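Local coordinates for protein phospholipase C-beta (PLC-beta) (Sepia officinalis, PDB 3QR0) that belongs to the phospholipase C-beta family, combining PH, EF-hand-like, TIM-barrel and C2 domains in one chain, and holds a calcium ion in the barrel domain, at residues S337-L342 and I381-T386; L369-G374 and L414-H419; G377-T382 and K426-Y431; C420-Q425 and E509-M514. One frame throughout, in Å; residues are numbered along the deposited sequence.

Overall arrangement
All four contacts lie on one side of the chain's centre, around one mixed sheet and helix 422-436. Contacts 1 to 3 belong to the X half of the TIM barrel; contact 4 joins the start of that helix to the start of helix 512-515. Contact 1 (loops after strands 332-334 and 380-381) and contact 2 (strands 366-372 and 412-418), centres about 9 Å apart, reach the same calcium ion. Contact 3, about 8 Å from contact 2 between centres, packs the helix on the sheet farther from the metal. Along the chain contact 2 alternates with contacts 1 and 3, which share I381 and T382; contact 4 crosses contact 3 but follows contacts 1 and 2.

Contact 1: residues S337-L342 and I381-T386; sequences SHNTYL and ITHGFT. With CA (calcium ion), chain B.
Y341 packs its ring against I381 and the backbone of T382 and H383, joining two loops beside the calcium site of the TIM-barrel domain. CG2 of I381 comes within 3.4 Å of CG of Y341 and approaches the ring obliquely, while the T382 backbone N lies over one ring face. With CG between the backbone N and the carbonyl carbon (chi1 57°), the Y341 ring is directed at I381 and its hydroxyl at H383: OH of Y341 is 3.4 Å from CB of H383. No hydrogen bond crosses between the loops; the hydroxyl instead bonds to D370. N339, which opens a type I turn closed by the L342 N to N339 O bond, divides its amide. OD1 of N339 binds calcium at 2.3 Å, whereas ND2 donates to Q346 and to a water on the metal. The planes of the N339 amide and the H383 ring stand 60° apart. ND1 of H383 bonds to the backbone O of Q346, which restrains the ring's rotation. ND2 of N339 lies 4.1 Å above the H383 ring plane, over its centre, and T386 CG2 lies 3.7 Å above the opposite face of that ring, toward the rim.

Contact 2: residues L369-G374 and L414-H419; sequences LDCWDG and LSFENH. With CA (calcium ion), chain B.
This is a parallel strand pair in the mixed sheet of the TIM-barrel domain, joining strands 366-372 and 412-418 beside the calcium ion. The register is L369 with F416, D370 with E417 and C371 with N418, and the strand axes are inclined at 30°. Four backbone bonds carry it: L369 N to S415 O, E417 N to L369 O, C371 N to E417 O and H419 N to C371 O. On the face holding L369, C371 and F416, CD2 of L369 lies 4.2 Å from CZ of F416, and the C371 sulfur meets the same ring obliquely. Toward the C-terminal end of the pair, W372 and H419 form an offset stack, with ring centroids 3.8 Å apart and planes at 6°. D370 binds calcium through both carboxylate oxygens, OD2 also accepting from Y341, and E417 binds it through OE1 at 2.4 Å. OD1 of D370 and OE1 of E417 are 3.4 Å apart, both being metal ligands. OE2 of E417 accepts from H419 NE2 at 2.7 Å, on its anti lone pair, and also bonds to T503. With OE1 on the metal and OE2 so held, the carboxylate is fixed in rotation, and H419, stacked on W372, orients a first-shell ligand.

Contact 3: residues G377-T382 and K426-Y431; sequences GEPIIT and KLLAQY
P379 is the apolar centre, wedged against three side chains of helix 422-436 where that helix packs on the run into strand 380-381, in the X half of the TIM barrel. Its CB lies 3.5 Å from CD2 of L428, the closest of these packing pairs, and CG of the proline also faces that methyl; the two side chains run antiparallel alongside one another. L427 crosses the proline at about a right angle, with CB of L427 4.0 Å from CD of P379. The same rotamer on these consecutive helix residues (chi1 -63° in each) directs L428 CD2 to CB and CG of P379, and L427 CB and CD1 to its CD. Farther out, CE2 of Y431 lies 4.3 Å from CD of P379, so the proline meets the tyrosine at its edge, near the ring plane. CD1 of L427 reaches past P379 to the backbone, 3.3 Å from O of G377. The polar edge is a single short bond: OH of Y431 donates to OE1 of E378 at 2.6 Å, on the syn lone pair of that oxygen. The E378 chain bends at chi2 (-68°) to bring its carboxylate there, and the carboxylate plane is 37° from the ring plane. Around this patch, F393 of helix 393-403 packs on both P379 and L428, C371 of strand 366-372 and M514 of helix 512-515 touch L428, and the backbone of I380 pairs with W372.

Contact 4: residues C420-Q425 and E509-M514; sequences CSVAQQ and EAAEEM
The amide nitrogen of Q425 is gripped by two backbone carbonyls, donating to C420 O at 2.8 Å and to E509 O at 3.0 Å. With both N-H groups used, and angles at hydrogen of 174° and 171°, the nitrogen ties the start of helix 422-436, in the X half of the TIM barrel, to the loop ahead of helix 512-515. Each acceptor lies close to the amide plane. On the other side of the amide, OE1 of Q425 accepts from A511 N at 2.9 Å; the bond is straight at the hydrogen, but the donor sits above the carbonyl plane, away from a lone pair. Three bonds therefore fix the rotation of this amide and indicate which end is oxygen. The side chain reaches it extended beyond CG, with chi2 -168°, spanning from the first turn of its helix to the facing loop. S421 and A511 are the N-caps of their helices, so the amide bridges two helix starts. Apolar contact flanks the bonds: CB of Q425 lies 3.9 Å from CB of A511, and V422 CG1 touches that methyl at 4.4 Å. Farther along the helices K426 and E513 form a salt bridge. M514, bent at chi2 and chi3, turns its sulfur away while its CG stays 3.8 Å from OE1 of Q425 and equally far from the O of Q425.

Contact 1: residues S337-L342 and I381-T386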
loop_
_atom_site.group_PDB
_atom_site.type_symbol
_atom_site.label_atom_id
_atom_site.label_comp_id
_atom_site.label_asym_id
_atom_site.label_seq_id
_atom_site.Cartn_x
_atom_site.Cartn_y
_atom_site.Cartn_z
ATOM N N SER A 337 7.985 8.355 6.755
ATOM C CA SER A 337 7.014 8.709 7.784
ATOM C C SER A 337 7.481 9.910 8.619
ATOM O O SER A 337 8.650 9.993 8.989
ATOM C CB SER A 337 6.804 7.501 8.700
ATOM O OG SER A 337 6.224 7.879 9.930
ATOM N N HIS A 338 6.558 10.825 8.916
ATOM C CA HIS A 338 6.811 11.985 9.789
ATOM C C HIS A 338 6.260 11.762 11.211
ATOM O O HIS A 338 5.185 11.174 11.366
ATOM C CB HIS A 338 6.148 13.241 9.202
ATOM C CG HIS A 338 6.175 14.426 10.122
ATOM N ND1 HIS A 338 5.040 14.952 10.699
ATOM C CD2 HIS A 338 7.206 15.182 10.568
ATOM C CE1 HIS A 338 5.370 15.981 11.460
ATOM N NE2 HIS A 338 6.679 16.140 11.399
ATOM N N ASN A 339 6.969 12.289 12.223
ATOM C CA ASN A 339 6.620 12.124 13.662
ATOM C C ASN A 339 5.914 10.791 13.871
ATOM O O ASN A 339 4.748 10.724 14.279
ATOM C CB ASN A 339 5.767 13.295 14.204
ATOM C CG ASN A 339 6.589 14.555 14.529
ATOM O OD1 ASN A 339 7.823 14.555 14.479
ATOM N ND2 ASN A 339 5.890 15.636 14.876
ATOM N N THR A 340 6.660 9.738 13.570
ATOM C CA THR A 340 6.150 8.377 13.450
ATOM C C THR A 340 5.488 7.881 14.732
ATOM O O THR A 340 4.523 7.112 14.687
ATOM C CB THR A 340 7.311 7.429 13.084
ATOM O OG1 THR A 340 8.038 7.980 11.978
ATOM C CG2 THR A 340 6.801 6.029 12.730
ATOM N N TYR A 341 6.020 8.333 15.866
ATOM C CA TYR A 341 5.510 7.990 17.195
ATOM C C TYR A 341 4.052 8.397 17.461
ATOM O O TYR A 341 3.406 7.814 18.327
ATOM C CB TYR A 341 6.428 8.575 18.296
ATOM C CG TYR A 341 6.602 10.078 18.220
ATOM C CD1 TYR A 341 5.775 10.928 18.951
ATOM C CD2 TYR A 341 7.589 10.649 17.418
ATOM C CE1 TYR A 341 5.919 12.302 18.883
ATOM C CE2 TYR A 341 7.736 12.018 17.337
ATOM C CZ TYR A 341 6.898 12.845 18.077
ATOM O OH TYR A 341 7.035 14.207 18.005
ATOM N N LEU A 342 3.534 9.382 16.724
ATOM C CA LEU A 342 2.175 9.884 16.951
ATOM C C LEU A 342 1.114 9.053 16.227
ATOM O O LEU A 342 1.243 8.761 15.034
ATOM C CB LEU A 342 2.068 11.353 16.521
ATOM C CG LEU A 342 2.926 12.329 17.328
ATOM C CD1 LEU A 342 2.861 13.732 16.733
ATOM C CD2 LEU A 342 2.522 12.341 18.806
ATOM N N ILE A 381 10.510 9.510 23.877
ATOM C CA ILE A 381 10.061 10.043 22.594
ATOM C C ILE A 381 8.689 10.671 22.773
ATOM O O ILE A 381 7.785 10.059 23.347
ATOM C CB ILE A 381 10.005 8.948 21.519
ATOM C CG1 ILE A 381 11.425 8.513 21.148
ATOM C CG2 ILE A 381 9.249 9.439 20.271
ATOM C CD1 ILE A 381 11.485 7.340 20.170
ATOM N N THR A 382 8.545 11.902 22.291
ATOM C CA THR A 382 7.287 12.632 22.383
ATOM C C THR A 382 7.361 13.890 21.521
ATOM O O THR A 382 8.431 14.232 21.006
ATOM C CB THR A 382 6.957 13.030 23.853
ATOM O OG1 THR A 382 5.596 13.470 23.941
ATOM C CG2 THR A 382 7.886 14.136 24.361
ATOM N N HIS A 383 6.228 14.569 21.361
ATOM C CA HIS A 383 6.208 15.872 20.702
ATOM C C HIS A 383 6.382 16.937 21.779
ATOM O O HIS A 383 5.483 17.171 22.589
ATOM C CB HIS A 383 4.905 16.078 19.916
ATOM C CG HIS A 383 4.968 17.190 18.911
ATOM N ND1 HIS A 383 3.857 17.641 18.230
ATOM C CD2 HIS A 383 6.008 17.939 18.467
ATOM C CE1 HIS A 383 4.208 18.618 17.412
ATOM N NE2 HIS A 383 5.509 18.820 17.536
ATOM N N GLY A 384 7.555 17.564 21.797
ATOM C CA GLY A 384 7.905 18.516 22.843
ATOM C C GLY A 384 6.978 19.713 22.961
ATOM O O GLY A 384 6.465 20.212 21.960
ATOM N N PHE A 385 6.777 20.157 24.201
ATOM C CA PHE A 385 5.927 21.302 24.540
ATOM C C PHE A 385 4.458 21.140 24.123
ATOM O O PHE A 385 3.765 22.130 23.872
ATOM C CB PHE A 385 6.511 22.602 23.979
ATOM C CG PHE A 385 7.938 22.846 24.384
ATOM C CD1 PHE A 385 8.232 23.448 25.598
ATOM C CD2 PHE A 385 8.984 22.480 23.550
ATOM C CE1 PHE A 385 9.558 23.680 25.977
ATOM C CE2 PHE A 385 10.308 22.705 23.924
ATOM C CZ PHE A 385 10.591 23.302 25.135
ATOM N N THR A 386 3.982 19.897 24.089
ATOM C CA THR A 386 2.574 19.619 23.804
ATOM C C THR A 386 2.001 18.739 24.909
ATOM O O THR A 386 2.702 18.403 25.857
ATOM C CB THR A 386 2.387 18.892 22.462
ATOM O OG1 THR A 386 2.865 17.547 22.587
ATOM C CG2 THR A 386 3.119 19.620 21.324
HETATM CA CA CA B . 9.613 15.919 14.830
HETATM O O HOH W 1 8.770 17.228 12.956
HETATM O O HOH W 2 8.195 17.788 15.563
#

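Contact 2: residues L369-G374 and L414-H419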
loop_
_atom_site.group_PDB
_atom_site.type_symbol
_atom_site.label_atom_id
_atom_site.label_comp_id
_atom_site.label_asym_id
_atom_site.label_seq_id
_atom_site.Cartn_x
_atom_site.Cartn_y
_atom_site.Cartn_z
ATOM N N LEU A 369 12.193 9.949 15.055
ATOM C CA LEU A 369 12.232 9.778 16.499
ATOM C C LEU A 369 12.589 11.132 17.110
ATOM O O LEU A 369 13.704 11.630 16.914
ATOM C CB LEU A 369 13.279 8.726 16.897
ATOM C CG LEU A 369 13.084 7.249 16.501
ATOM C CD1 LEU A 369 13.203 7.008 14.993
ATOM C CD2 LEU A 369 14.093 6.366 17.234
ATOM N N ASP A 370 11.629 11.730 17.818
ATOM C CA ASP A 370 11.835 12.990 18.535
ATOM C C ASP A 370 12.260 12.660 19.955
ATOM O O ASP A 370 11.425 12.271 20.782
ATOM C CB ASP A 370 10.544 13.820 18.588
ATOM C CG ASP A 370 10.173 14.441 17.256
ATOM O OD1 ASP A 370 10.796 14.133 16.217
ATOM O OD2 ASP A 370 9.218 15.245 17.236
ATOM N N CYS A 371 13.547 12.842 20.246
ATOM C CA CYS A 371 14.123 12.399 21.515
ATOM C C CYS A 371 14.248 13.541 22.526
ATOM O O CYS A 371 14.792 14.597 22.211
ATOM C CB CYS A 371 15.488 11.757 21.270
ATOM S SG CYS A 371 15.440 10.465 20.007
ATOM N N TRP A 372 13.740 13.310 23.735
ATOM C CA TRP A 372 13.786 14.287 24.828
ATOM C C TRP A 372 14.286 13.626 26.117
ATOM O O TRP A 372 14.212 12.400 26.272
ATOM C CB TRP A 372 12.391 14.895 25.059
ATOM C CG TRP A 372 11.845 15.624 23.854
ATOM C CD1 TRP A 372 11.189 15.075 22.793
ATOM C CD2 TRP A 372 11.916 17.034 23.597
ATOM N NE1 TRP A 372 10.840 16.055 21.891
ATOM C CE2 TRP A 372 11.282 17.265 22.357
ATOM C CE3 TRP A 372 12.451 18.123 24.296
ATOM C CZ2 TRP A 372 11.177 18.543 21.794
ATOM C CZ3 TRP A 372 12.347 19.395 23.735
ATOM C CH2 TRP A 372 11.711 19.592 22.497
ATOM N N ASP A 373 14.792 14.444 27.038
ATOM C CA ASP A 373 15.226 13.953 28.346
ATOM C C ASP A 373 14.016 13.464 29.130
ATOM O O ASP A 373 13.037 14.187 29.255
ATOM C CB ASP A 373 15.919 15.058 29.160
ATOM C CG ASP A 373 17.337 15.354 28.687
ATOM O OD1 ASP A 373 17.879 14.607 27.845
ATOM O OD2 ASP A 373 17.919 16.347 29.169
ATOM N N GLY A 374 14.084 12.238 29.640
ATOM C CA GLY A 374 13.065 11.727 30.552
ATOM C C GLY A 374 13.420 12.089 31.980
ATOM O O GLY A 374 14.604 12.239 32.315
ATOM N N LEU A 414 16.703 6.375 10.057
ATOM C CA LEU A 414 16.055 6.918 11.243
ATOM C C LEU A 414 16.409 8.387 11.380
ATOM O O LEU A 414 17.571 8.740 11.565
ATOM C CB LEU A 414 16.480 6.159 12.496
ATOM C CG LEU A 414 16.266 4.644 12.473
ATOM C CD1 LEU A 414 16.692 4.041 13.801
ATOM C CD2 LEU A 414 14.817 4.295 12.165
ATOM N N SER A 415 15.395 9.236 11.273
ATOM C CA SER A 415 15.553 10.675 11.409
ATOM C C SER A 415 15.406 11.040 12.884
ATOM O O SER A 415 14.300 10.997 13.439
ATOM C CB SER A 415 14.515 11.409 10.549
ATOM O OG SER A 415 14.618 12.816 10.705
ATOM N N PHE A 416 16.533 11.365 13.516
ATOM C CA PHE A 416 16.562 11.801 14.905
ATOM C C PHE A 416 16.375 13.315 14.990
ATOM O O PHE A 416 17.122 14.078 14.385
ATOM C CB PHE A 416 17.891 11.431 15.572
ATOM C CG PHE A 416 17.969 10.001 16.040
ATOM C CD1 PHE A 416 18.188 9.706 17.377
ATOM C CD2 PHE A 416 17.829 8.948 15.143
ATOM C CE1 PHE A 416 18.266 8.378 17.815
ATOM C CE2 PHE A 416 17.900 7.625 15.569
ATOM C CZ PHE A 416 18.122 7.341 16.906
ATOM N N GLU A 417 15.367 13.741 15.738
ATOM C CA GLU A 417 15.267 15.125 16.166
ATOM C C GLU A 417 15.693 15.096 17.628
ATOM O O GLU A 417 14.932 14.690 18.505
ATOM C CB GLU A 417 13.847 15.648 15.997
ATOM C CG GLU A 417 13.728 17.145 16.113
ATOM C CD GLU A 417 12.284 17.597 16.214
ATOM O OE1 GLU A 417 11.497 17.287 15.296
ATOM O OE2 GLU A 417 11.940 18.256 17.216
ATOM N N ASN A 418 16.934 15.499 17.869
ATOM C CA ASN A 418 17.611 15.237 19.133
ATOM C C ASN A 418 17.564 16.438 20.077
ATOM O O ASN A 418 18.129 17.483 19.780
ATOM C CB ASN A 418 19.059 14.866 18.815
ATOM C CG ASN A 418 19.736 14.119 19.930
ATOM O OD1 ASN A 418 19.345 14.209 21.096
ATOM N ND2 ASN A 418 20.788 13.381 19.580
ATOM N N HIS A 419 16.889 16.286 21.213
ATOM C CA HIS A 419 16.833 17.350 22.221
ATOM C C HIS A 419 17.453 16.930 23.552
ATOM O O HIS A 419 17.289 17.617 24.554
ATOM C CB HIS A 419 15.388 17.798 22.439
ATOM C CG HIS A 419 14.716 18.261 21.190
ATOM N ND1 HIS A 419 14.797 19.560 20.744
ATOM C CD2 HIS A 419 13.980 17.590 20.273
ATOM C CE1 HIS A 419 14.130 19.674 19.610
ATOM N NE2 HIS A 419 13.622 18.494 19.303
HETATM CA CA CA B . 9.613 15.919 14.830
HETATM O O HOH W 3 15.339 17.219 26.347
HETATM O O HOH W 2 8.195 17.788 15.563
HETATM O O HOH W 1 8.770 17.228 12.956
#

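Contact 3: residues G377-T382 and K426-Y431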
loop_
_atom_site.group_PDB
_atom_site.type_symbol
_atom_site.label_atom_id
_atom_site.label_comp_id
_atom_site.label_asym_id
_atom_site.label_seq_id
_atom_site.Cartn_x
_atom_site.Cartn_y
_atom_site.Cartn_z
ATOM N N GLY A 377 15.961 9.966 34.104
ATOM C CA GLY A 377 17.282 9.780 33.515
ATOM C C GLY A 377 17.295 8.955 32.237
ATOM O O GLY A 377 18.354 8.758 31.650
ATOM N N GLU A 378 16.127 8.480 31.802
ATOM C CA GLU A 378 16.014 7.620 30.622
ATOM C C GLU A 378 15.325 8.370 29.482
ATOM O O GLU A 378 14.250 8.925 29.684
ATOM C CB GLU A 378 15.218 6.362 30.969
ATOM C CG GLU A 378 15.912 5.440 31.980
ATOM C CD GLU A 378 17.176 4.782 31.433
ATOM O OE1 GLU A 378 17.279 4.584 30.199
ATOM O OE2 GLU A 378 18.066 4.451 32.244
ATOM N N PRO A 379 15.933 8.385 28.277
ATOM C CA PRO A 379 15.359 9.187 27.198
ATOM C C PRO A 379 13.979 8.718 26.761
ATOM O O PRO A 379 13.680 7.522 26.804
ATOM C CB PRO A 379 16.369 9.018 26.052
ATOM C CG PRO A 379 17.073 7.760 26.349
ATOM C CD PRO A 379 17.155 7.692 27.837
ATOM N N ILE A 380 13.162 9.674 26.336
ATOM C CA ILE A 380 11.805 9.397 25.894
ATOM C C ILE A 380 11.591 9.954 24.504
ATOM O O ILE A 380 12.387 10.755 24.014
ATOM C CB ILE A 380 10.756 10.016 26.843
ATOM C CG1 ILE A 380 10.876 11.547 26.858
ATOM C CG2 ILE A 380 10.902 9.432 28.246
ATOM C CD1 ILE A 380 9.864 12.231 27.732
ATOM N N ILE A 381 10.510 9.510 23.877
ATOM C CA ILE A 381 10.061 10.043 22.594
ATOM C C ILE A 381 8.689 10.671 22.773
ATOM O O ILE A 381 7.785 10.059 23.347
ATOM C CB ILE A 381 10.005 8.948 21.519
ATOM C CG1 ILE A 381 11.425 8.513 21.148
ATOM C CG2 ILE A 381 9.249 9.439 20.271
ATOM C CD1 ILE A 381 11.485 7.340 20.170
ATOM N N THR A 382 8.545 11.902 22.291
ATOM C CA THR A 382 7.287 12.632 22.383
ATOM C C THR A 382 7.361 13.890 21.521
ATOM O O THR A 382 8.431 14.232 21.006
ATOM C CB THR A 382 6.957 13.030 23.853
ATOM O OG1 THR A 382 5.596 13.470 23.941
ATOM C CG2 THR A 382 7.886 14.136 24.361
ATOM N N LYS A 426 24.115 9.635 25.397
ATOM C CA LYS A 426 24.948 8.447 25.575
ATOM C C LYS A 426 24.078 7.202 25.612
ATOM O O LYS A 426 24.432 6.169 25.037
ATOM C CB LYS A 426 25.777 8.541 26.856
ATOM C CG LYS A 426 26.997 9.431 26.729
ATOM C CD LYS A 426 27.607 9.733 28.088
ATOM C CE LYS A 426 28.937 10.458 27.952
ATOM N NZ LYS A 426 30.072 9.538 27.583
ATOM N N LEU A 427 22.928 7.319 26.275
ATOM C CA LEU A 427 21.978 6.223 26.372
ATOM C C LEU A 427 21.287 5.954 25.037
ATOM O O LEU A 427 21.091 4.793 24.681
ATOM C CB LEU A 427 20.955 6.489 27.484
ATOM C CG LEU A 427 21.570 6.576 28.886
ATOM C CD1 LEU A 427 20.536 7.013 29.911
ATOM C CD2 LEU A 427 22.201 5.241 29.292
ATOM N N LEU A 428 20.935 7.007 24.296
ATOM C CA LEU A 428 20.395 6.837 22.940
ATOM C C LEU A 428 21.341 5.977 22.111
ATOM O O LEU A 428 20.926 4.986 21.512
ATOM C CB LEU A 428 20.200 8.177 22.223
ATOM C CG LEU A 428 19.208 9.207 22.763
ATOM C CD1 LEU A 428 19.251 10.461 21.902
ATOM C CD2 LEU A 428 17.797 8.656 22.835
ATOM N N ALA A 429 22.614 6.371 22.086
ATOM C CA ALA A 429 23.641 5.661 21.321
ATOM C C ALA A 429 23.809 4.233 21.811
ATOM O O ALA A 429 23.911 3.306 21.009
ATOM C CB ALA A 429 24.973 6.400 21.401
ATOM N N GLN A 430 23.827 4.064 23.129
ATOM C CA GLN A 430 23.960 2.745 23.740
ATOM C C GLN A 430 22.819 1.820 23.324
ATOM O O GLN A 430 23.059 0.684 22.917
ATOM C CB GLN A 430 24.002 2.861 25.265
ATOM C CG GLN A 430 24.159 1.531 25.979
ATOM C CD GLN A 430 24.136 1.671 27.490
ATOM O OE1 GLN A 430 24.576 2.679 28.046
ATOM N NE2 GLN A 430 23.627 0.647 28.161
ATOM N N TYR A 431 21.585 2.311 23.417
ATOM C CA TYR A 431 20.411 1.487 23.097
ATOM C C TYR A 431 20.285 1.195 21.602
ATOM O O TYR A 431 19.789 0.134 21.224
ATOM C CB TYR A 431 19.119 2.104 23.650
ATOM C CG TYR A 431 19.110 2.314 25.156
ATOM C CD1 TYR A 431 19.658 1.367 26.022
ATOM C CD2 TYR A 431 18.544 3.455 25.711
ATOM C CE1 TYR A 431 19.653 1.564 27.392
ATOM C CE2 TYR A 431 18.527 3.659 27.078
ATOM C CZ TYR A 431 19.083 2.713 27.916
ATOM O OH TYR A 431 19.076 2.916 29.277
#

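Contact 4: residues C420-Q425 and E509-M514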
loop_
_atom_site.group_PDB
_atom_site.type_symbol
_atom_site.label_atom_id
_atom_site.label_comp_id
_atom_site.label_asym_id
_atom_site.label_seq_id
_atom_site.Cartn_x
_atom_site.Cartn_y
_atom_site.Cartn_z
ATOM N N CYS A 420 18.176 15.814 23.557
ATOM C CA CYS A 420 18.668 15.241 24.807
ATOM C C CYS A 420 19.964 15.882 25.290
ATOM O O CYS A 420 20.774 16.355 24.495
ATOM C CB CYS A 420 18.882 13.734 24.654
ATOM S SG CYS A 420 17.361 12.796 24.609
ATOM N N SER A 421 20.146 15.883 26.606
ATOM C CA SER A 421 21.420 16.249 27.215
ATOM C C SER A 421 22.465 15.207 26.837
ATOM O O SER A 421 22.125 14.119 26.364
ATOM C CB SER A 421 21.281 16.302 28.734
ATOM O OG SER A 421 20.918 15.026 29.244
ATOM N N VAL A 422 23.730 15.535 27.063
ATOM C CA VAL A 422 24.828 14.634 26.729
ATOM C C VAL A 422 24.672 13.264 27.405
ATOM O O VAL A 422 24.915 12.231 26.776
ATOM C CB VAL A 422 26.205 15.263 27.094
ATOM C CG1 VAL A 422 27.330 14.241 26.970
ATOM C CG2 VAL A 422 26.486 16.472 26.210
ATOM N N ALA A 423 24.246 13.260 28.667
ATOM C CA ALA A 423 24.114 12.019 29.436
ATOM C C ALA A 423 23.069 11.078 28.839
ATOM O O ALA A 423 23.290 9.867 28.743
ATOM C CB ALA A 423 23.778 12.330 30.908
ATOM N N GLN A 424 21.930 11.630 28.435
ATOM C CA GLN A 424 20.876 10.809 27.850
ATOM C C GLN A 424 21.142 10.471 26.377
ATOM O O GLN A 424 20.684 9.437 25.899
ATOM C CB GLN A 424 19.502 11.437 28.093
ATOM C CG GLN A 424 19.166 11.497 29.604
ATOM C CD GLN A 424 17.681 11.640 29.917
ATOM O OE1 GLN A 424 16.822 11.122 29.204
ATOM N NE2 GLN A 424 17.378 12.332 31.006
ATOM N N GLN A 425 21.902 11.315 25.675
ATOM C CA GLN A 425 22.391 10.988 24.320
ATOM C C GLN A 425 23.333 9.781 24.327
ATOM O O GLN A 425 23.364 9.003 23.369
ATOM C CB GLN A 425 23.103 12.185 23.668
ATOM C CG GLN A 425 22.164 13.267 23.154
ATOM C CD GLN A 425 22.864 14.289 22.276
ATOM O OE1 GLN A 425 23.618 13.936 21.368
ATOM N NE2 GLN A 425 22.606 15.565 22.536
ATOM N N GLU A 509 23.076 20.155 20.698
ATOM C CA GLU A 509 24.343 19.855 20.027
ATOM C C GLU A 509 24.562 18.352 20.115
ATOM O O GLU A 509 24.129 17.710 21.077
ATOM C CB GLU A 509 25.530 20.577 20.683
ATOM C CG GLU A 509 25.347 22.074 20.920
ATOM C CD GLU A 509 24.937 22.834 19.676
ATOM O OE1 GLU A 509 25.468 22.538 18.582
ATOM O OE2 GLU A 509 24.083 23.741 19.799
ATOM N N ALA A 510 25.230 17.789 19.117
ATOM C CA ALA A 510 25.459 16.356 19.083
ATOM C C ALA A 510 26.533 15.973 20.091
ATOM O O ALA A 510 27.575 16.626 20.182
ATOM C CB ALA A 510 25.861 15.911 17.683
ATOM N N ALA A 511 26.256 14.930 20.866
ATOM C CA ALA A 511 27.283 14.274 21.663
ATOM C C ALA A 511 28.122 13.440 20.702
ATOM O O ALA A 511 27.660 13.086 19.611
ATOM C CB ALA A 511 26.657 13.394 22.721
ATOM N N GLU A 512 29.348 13.122 21.107
ATOM C CA GLU A 512 30.258 12.365 20.249
ATOM C C GLU A 512 29.747 10.946 19.957
ATOM O O GLU A 512 29.947 10.438 18.856
ATOM C CB GLU A 512 31.671 12.328 20.850
ATOM C CG GLU A 512 32.718 11.701 19.925
ATOM C CD GLU A 512 34.118 12.265 20.131
ATOM O OE1 GLU A 512 34.487 12.589 21.282
ATOM O OE2 GLU A 512 34.858 12.381 19.131
ATOM N N GLU A 513 29.070 10.323 20.921
ATOM C CA GLU A 513 28.537 8.964 20.728
ATOM C C GLU A 513 27.426 8.909 19.677
ATOM O O GLU A 513 27.302 7.912 18.966
ATOM C CB GLU A 513 28.009 8.364 22.037
ATOM C CG GLU A 513 29.083 7.985 23.049
ATOM C CD GLU A 513 29.495 9.133 23.955
ATOM O OE1 GLU A 513 30.208 8.861 24.946
ATOM O OE2 GLU A 513 29.118 10.298 23.687
ATOM N N MET A 514 26.611 9.961 19.598
ATOM C CA MET A 514 25.568 10.036 18.568
ATOM C C MET A 514 26.173 10.446 17.236
ATOM O O MET A 514 25.880 9.839 16.211
ATOM C CB MET A 514 24.449 11.013 18.954
ATOM C CG MET A 514 23.386 10.420 19.871
ATOM S SD MET A 514 22.631 8.907 19.239
ATOM C CE MET A 514 21.901 9.503 17.712
#